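Local coordinates for protein tRNA (adenine(22)-N(1))-methyltransferase (PDB 6Q56) that catalyses the S-adenosyl-L-methionine-dependent methylation of N1 of adenosine 22 in tRNA, at residues A21-I26 with A90-G95; Q11-Y16 with R117-P122. The protein carries 2 engineered substitutions. All blocks are in the same frame, centred on the assembly; numbering follows the deposited sequence.

Both contacts involve the same Rossmann-like sheet: contact 1 is part of its pairing, contact 2 covers one of its faces. Contact 1 joins two neighbouring parallel strands, 21-26 and 90-95, largely through backbone hydrogen bonds, with small and branched side chains on the two faces. Contact 2 lays the end of helix 8-14 and the turn after it on strand 117-122, so apolar side chains do most of the work and one arginine-to-carbonyl bond closes an end. Both are largely buried; contact 2 runs out toward the surface at Tyr16 and Arg117. Strands 90-96 and 117-122 are sheet neighbours, and Thr92 CG2 packs on Val13 CG1 at 3.6 Å.

Contact 1. Residues A21-I26 with A90-G95; sequences AVMADI and AITIAG
Val22, Ala24 and Ile26 alternate with Ala90 and Thr92 in the hydrogen bonding of two parallel strands at the centre of a Rossmann-like methyltransferase sheet. The first strand in the chain lies beside the fourth, the reversal point of this fold's strand order. Backbone bonds come first: Ala90 N gives to Val22 O, Ala24 N to Ala90 O, Thr92 N to Ala24 O at 2.8 Å, and Ile26 N to Thr92 O at 2.9 Å. Met23 CA and Ile91 CA add CA-H...O contacts to Ala90 O and Ala24 O.

Apolar packing follows the alternation. On the face of Ala24, Ile26, Ile91 and Ile93, the beta-branched isoleucines suit an extended chain: Ile26 CG1 meets Ile93 CG1 at 3.9 Å and Ile91 CG2 at 4.0 Å. On the opposite face Met23, Asp25 and Thr92 lie under helix 32-39, where Met23 CE reaches Thr92 OG1 (3.6 Å). Ala90 is small enough to sit against Pro18, its CB 4.4 Å from both Ala21 CB and Met23 CB.

Polar groups gather toward the C-terminal end. Asp25 OD2 bonds to Ser28 OG, while a water accepts from Ala94 N and lies beside Asp25 OD1. Threonine suits strand and carboxylate alike: a chi1 of 52° swings its hydroxyl toward strand 21-26, and Thr92 OG1 donates to Asp25 OD1 at 3.0 Å, meeting it from above the carboxylate plane.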
# COMPACT_ATOMS: atom_id res chain seq x y z
N ALA A 21 -12.61 5.36 -14.37
CA ALA A 21 -12.30 6.10 -13.16
C ALA A 21 -11.32 7.24 -13.37
O ALA A 21 -10.48 7.21 -14.26
CB ALA A 21 -11.77 5.16 -12.10
N VAL A 22 -11.42 8.24 -12.52
CA VAL A 22 -10.50 9.34 -12.52
C VAL A 22 -9.59 8.94 -11.37
O VAL A 22 -10.05 8.78 -10.25
CB VAL A 22 -11.16 10.69 -12.23
CG1 VAL A 22 -10.10 11.74 -12.02
CG2 VAL A 22 -12.07 11.07 -13.36
N MET A 23 -8.31 8.76 -11.66
CA MET A 23 -7.38 8.33 -10.65
C MET A 23 -6.36 9.37 -10.29
O MET A 23 -6.00 10.21 -11.10
CB MET A 23 -6.61 7.12 -11.16
CG MET A 23 -6.05 7.36 -12.54
SD MET A 23 -4.68 6.29 -12.96
CE MET A 23 -3.67 6.52 -11.51
N ALA A 24 -5.89 9.29 -9.06
CA ALA A 24 -4.87 10.18 -8.56
C ALA A 24 -3.73 9.31 -8.10
O ALA A 24 -3.90 8.48 -7.22
CB ALA A 24 -5.39 11.04 -7.43
N ASP A 25 -2.57 9.51 -8.70
CA ASP A 25 -1.39 8.75 -8.35
C ASP A 25 -0.51 9.66 -7.52
O ASP A 25 0.06 10.62 -8.02
CB ASP A 25 -0.66 8.28 -9.60
CG ASP A 25 0.46 7.31 -9.29
OD1 ASP A 25 0.47 6.74 -8.19
OD2 ASP A 25 1.32 7.12 -10.16
N ILE A 26 -0.41 9.35 -6.24
CA ILE A 26 0.38 10.13 -5.32
C ILE A 26 1.83 9.69 -5.37
O ILE A 26 2.13 8.50 -5.32
CB ILE A 26 -0.17 9.99 -3.90
CG1 ILE A 26 -1.69 10.09 -3.93
CG2 ILE A 26 0.43 11.03 -2.98
CD1 ILE A 26 -2.21 11.37 -4.54
N ALA A 90 -10.46 6.94 -7.77
CA ALA A 90 -9.51 5.93 -7.36
C ALA A 90 -8.23 6.63 -6.99
O ALA A 90 -7.86 7.61 -7.61
CB ALA A 90 -9.26 4.93 -8.47
N ILE A 91 -7.55 6.14 -5.97
CA ILE A 91 -6.32 6.74 -5.55
C ILE A 91 -5.25 5.68 -5.41
O ILE A 91 -5.42 4.70 -4.71
CB ILE A 91 -6.48 7.49 -4.24
CG1 ILE A 91 -7.56 8.56 -4.39
CG2 ILE A 91 -5.16 8.11 -3.82
CD1 ILE A 91 -7.61 9.52 -3.24
N THR A 92 -4.14 5.91 -6.09
CA THR A 92 -3.02 5.00 -6.04
C THR A 92 -1.84 5.63 -5.33
O THR A 92 -1.45 6.75 -5.62
CB THR A 92 -2.57 4.57 -7.45
OG1 THR A 92 -2.35 5.73 -8.26
CG2 THR A 92 -3.61 3.71 -8.10
N ILE A 93 -1.28 4.89 -4.39
CA ILE A 93 -0.11 5.32 -3.64
C ILE A 93 0.81 4.11 -3.56
O ILE A 93 0.50 3.14 -2.89
CB ILE A 93 -0.46 5.80 -2.23
CG1 ILE A 93 -1.73 6.63 -2.23
CG2 ILE A 93 0.70 6.59 -1.66
CD1 ILE A 93 -2.16 7.11 -0.86
N ALA A 94 1.93 4.18 -4.26
CA ALA A 94 2.87 3.07 -4.30
C ALA A 94 4.33 3.50 -4.22
O ALA A 94 4.65 4.66 -4.36
CB ALA A 94 2.63 2.26 -5.55
N GLY A 95 5.19 2.52 -4.01
CA GLY A 95 6.62 2.76 -3.91
C GLY A 95 6.99 3.52 -2.66
O GLY A 95 7.97 4.24 -2.64
O HOH W 1 2.47 6.16 -6.22

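Contact 2. Residues Q11-Y16 with R117-P122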
# COMPACT_ATOMS: atom_id res chain seq x y z
N GLN A 11 1.91 -2.71 -12.51
CA GLN A 11 0.96 -3.34 -13.40
C GLN A 11 -0.17 -3.84 -12.54
O GLN A 11 -1.34 -3.65 -12.84
CB GLN A 11 1.60 -4.50 -14.15
CG GLN A 11 0.72 -5.08 -15.23
CD GLN A 11 0.25 -4.03 -16.20
OE1 GLN A 11 1.05 -3.26 -16.73
NE2 GLN A 11 -1.05 -3.98 -16.44
N THR A 12 0.22 -4.49 -11.45
CA THR A 12 -0.72 -5.04 -10.49
C THR A 12 -1.61 -3.94 -9.95
O THR A 12 -2.82 -4.11 -9.86
CB THR A 12 0.02 -5.73 -9.32
OG1 THR A 12 0.64 -6.92 -9.80
CG2 THR A 12 -0.94 -6.09 -8.21
N VAL A 13 -1.02 -2.81 -9.61
CA VAL A 13 -1.78 -1.68 -9.08
C VAL A 13 -2.80 -1.20 -10.09
O VAL A 13 -3.96 -1.00 -9.77
CB VAL A 13 -0.84 -0.52 -8.69
CG1 VAL A 13 -1.63 0.73 -8.35
CG2 VAL A 13 0.05 -0.92 -7.53
N ALA A 14 -2.36 -1.01 -11.32
CA ALA A 14 -3.22 -0.53 -12.40
C ALA A 14 -4.47 -1.39 -12.60
O ALA A 14 -5.53 -0.86 -12.91
CB ALA A 14 -2.44 -0.43 -13.70
N GLU A 15 -4.35 -2.70 -12.45
CA GLU A 15 -5.48 -3.60 -12.66
C GLU A 15 -6.66 -3.36 -11.73
O GLU A 15 -7.76 -3.81 -12.02
CB GLU A 15 -5.03 -5.05 -12.54
CG GLU A 15 -3.95 -5.48 -13.52
CD GLU A 15 -4.31 -5.19 -14.96
OE1 GLU A 15 -5.50 -5.26 -15.32
OE2 GLU A 15 -3.39 -4.91 -15.75
N TYR A 16 -6.44 -2.67 -10.62
CA TYR A 16 -7.52 -2.41 -9.68
C TYR A 16 -8.18 -1.07 -9.90
O TYR A 16 -9.06 -0.69 -9.15
CB TYR A 16 -7.04 -2.52 -8.24
CG TYR A 16 -6.73 -3.93 -7.84
CD1 TYR A 16 -7.72 -4.78 -7.39
CD2 TYR A 16 -5.44 -4.43 -7.94
CE1 TYR A 16 -7.44 -6.08 -7.04
CE2 TYR A 16 -5.16 -5.72 -7.59
CZ TYR A 16 -6.16 -6.54 -7.14
OH TYR A 16 -5.86 -7.83 -6.80
N ARG A 117 -11.79 4.36 -4.47
CA ARG A 117 -11.13 3.09 -4.28
C ARG A 117 -9.66 3.38 -4.02
O ARG A 117 -9.03 4.12 -4.76
CB ARG A 117 -11.25 2.17 -5.49
CG ARG A 117 -10.32 0.97 -5.40
CD ARG A 117 -10.49 0.01 -6.55
NE ARG A 117 -11.74 -0.72 -6.46
CZ ARG A 117 -12.11 -1.67 -7.31
NH1 ARG A 117 -11.32 -2.02 -8.31
NH2 ARG A 117 -13.26 -2.28 -7.14
N LEU A 118 -9.12 2.81 -2.95
CA LEU A 118 -7.73 3.01 -2.62
C LEU A 118 -6.94 1.78 -3.02
O LEU A 118 -7.29 0.67 -2.67
CB LEU A 118 -7.56 3.27 -1.13
CG LEU A 118 -8.31 4.46 -0.52
CD1 LEU A 118 -8.05 4.54 0.97
CD2 LEU A 118 -7.93 5.76 -1.19
N ILE A 119 -5.87 2.00 -3.77
CA ILE A 119 -4.99 0.94 -4.22
C ILE A 119 -3.62 1.33 -3.70
O ILE A 119 -2.92 2.15 -4.28
CB ILE A 119 -4.97 0.82 -5.75
CG1 ILE A 119 -6.39 0.90 -6.30
CG2 ILE A 119 -4.31 -0.49 -6.16
CD1 ILE A 119 -6.43 1.12 -7.79
N LEU A 120 -3.26 0.74 -2.58
CA LEU A 120 -2.03 1.04 -1.90
C LEU A 120 -0.97 -0.04 -2.04
O LEU A 120 -1.24 -1.21 -1.80
CB LEU A 120 -2.35 1.26 -0.43
CG LEU A 120 -3.59 2.12 -0.22
CD1 LEU A 120 -4.14 1.99 1.18
CD2 LEU A 120 -3.28 3.56 -0.55
N GLN A 121 0.23 0.37 -2.42
CA GLN A 121 1.33 -0.56 -2.59
C GLN A 121 2.49 -0.18 -1.68
O GLN A 121 3.38 0.57 -2.05
CB GLN A 121 1.79 -0.61 -4.05
CG GLN A 121 2.83 -1.67 -4.33
CD GLN A 121 4.24 -1.19 -4.13
OE1 GLN A 121 4.66 -0.20 -4.73
NE2 GLN A 121 4.99 -1.88 -3.30
N PRO A 122 2.48 -0.71 -0.47
CA PRO A 122 3.55 -0.41 0.47
C PRO A 122 4.80 -1.24 0.21
O PRO A 122 4.69 -2.42 -0.10
CB PRO A 122 2.94 -0.78 1.82
CG PRO A 122 1.95 -1.83 1.51
CD PRO A 122 1.45 -1.57 0.13
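Val13 and Tyr16 bring the end of helix 8-14 and the following turn down on Ile119, the apolar residue between Arg117 and Gln121 on this face of strand 117-122. Apolar packing is tight here. The gamma branches of Ile119 divide the work: CG2 lies 3.7 Å from Val13 CG1, whereas CD1, at the end of the longer branch, sits 3.7 Å from Tyr16 CB. With CG1 of Ile119 anti to its carbonyl carbon (chi1 -44°), that longer branch runs beneath the turn, and CD1 also comes within 3.5 Å of Tyr16 O. A branched residue suits this place because it fills the angle between helix and turn with two arms. Val13 uses its other methyl as well, CG2 resting 3.9 Å from Gln121 CB, the aliphatic root of a side chain whose amide oxygen turns away to Gly95 N and Arg9.

The Arg117 end is more open and polar. The long side chain of Arg117 bends at chi3 (-71°) so that NH1 donates to Tyr16 O at 2.8 Å. The acceptor lies close to the guanidinium plane, but the donor stands above the carbonyl plane, 36° out of it. Arg117 NE forms a salt bridge with Glu159, so one guanidinium group ties the turn to the neighbouring strand 151-159. Tyr16, partly exposed, carries its ring away from strand 117-122, and its hydroxyl bonds to Asp142. The result is a helix that precedes the first strand and covers one face of the sheet, as is often found in Rossmann-like (class I) methyltransferases.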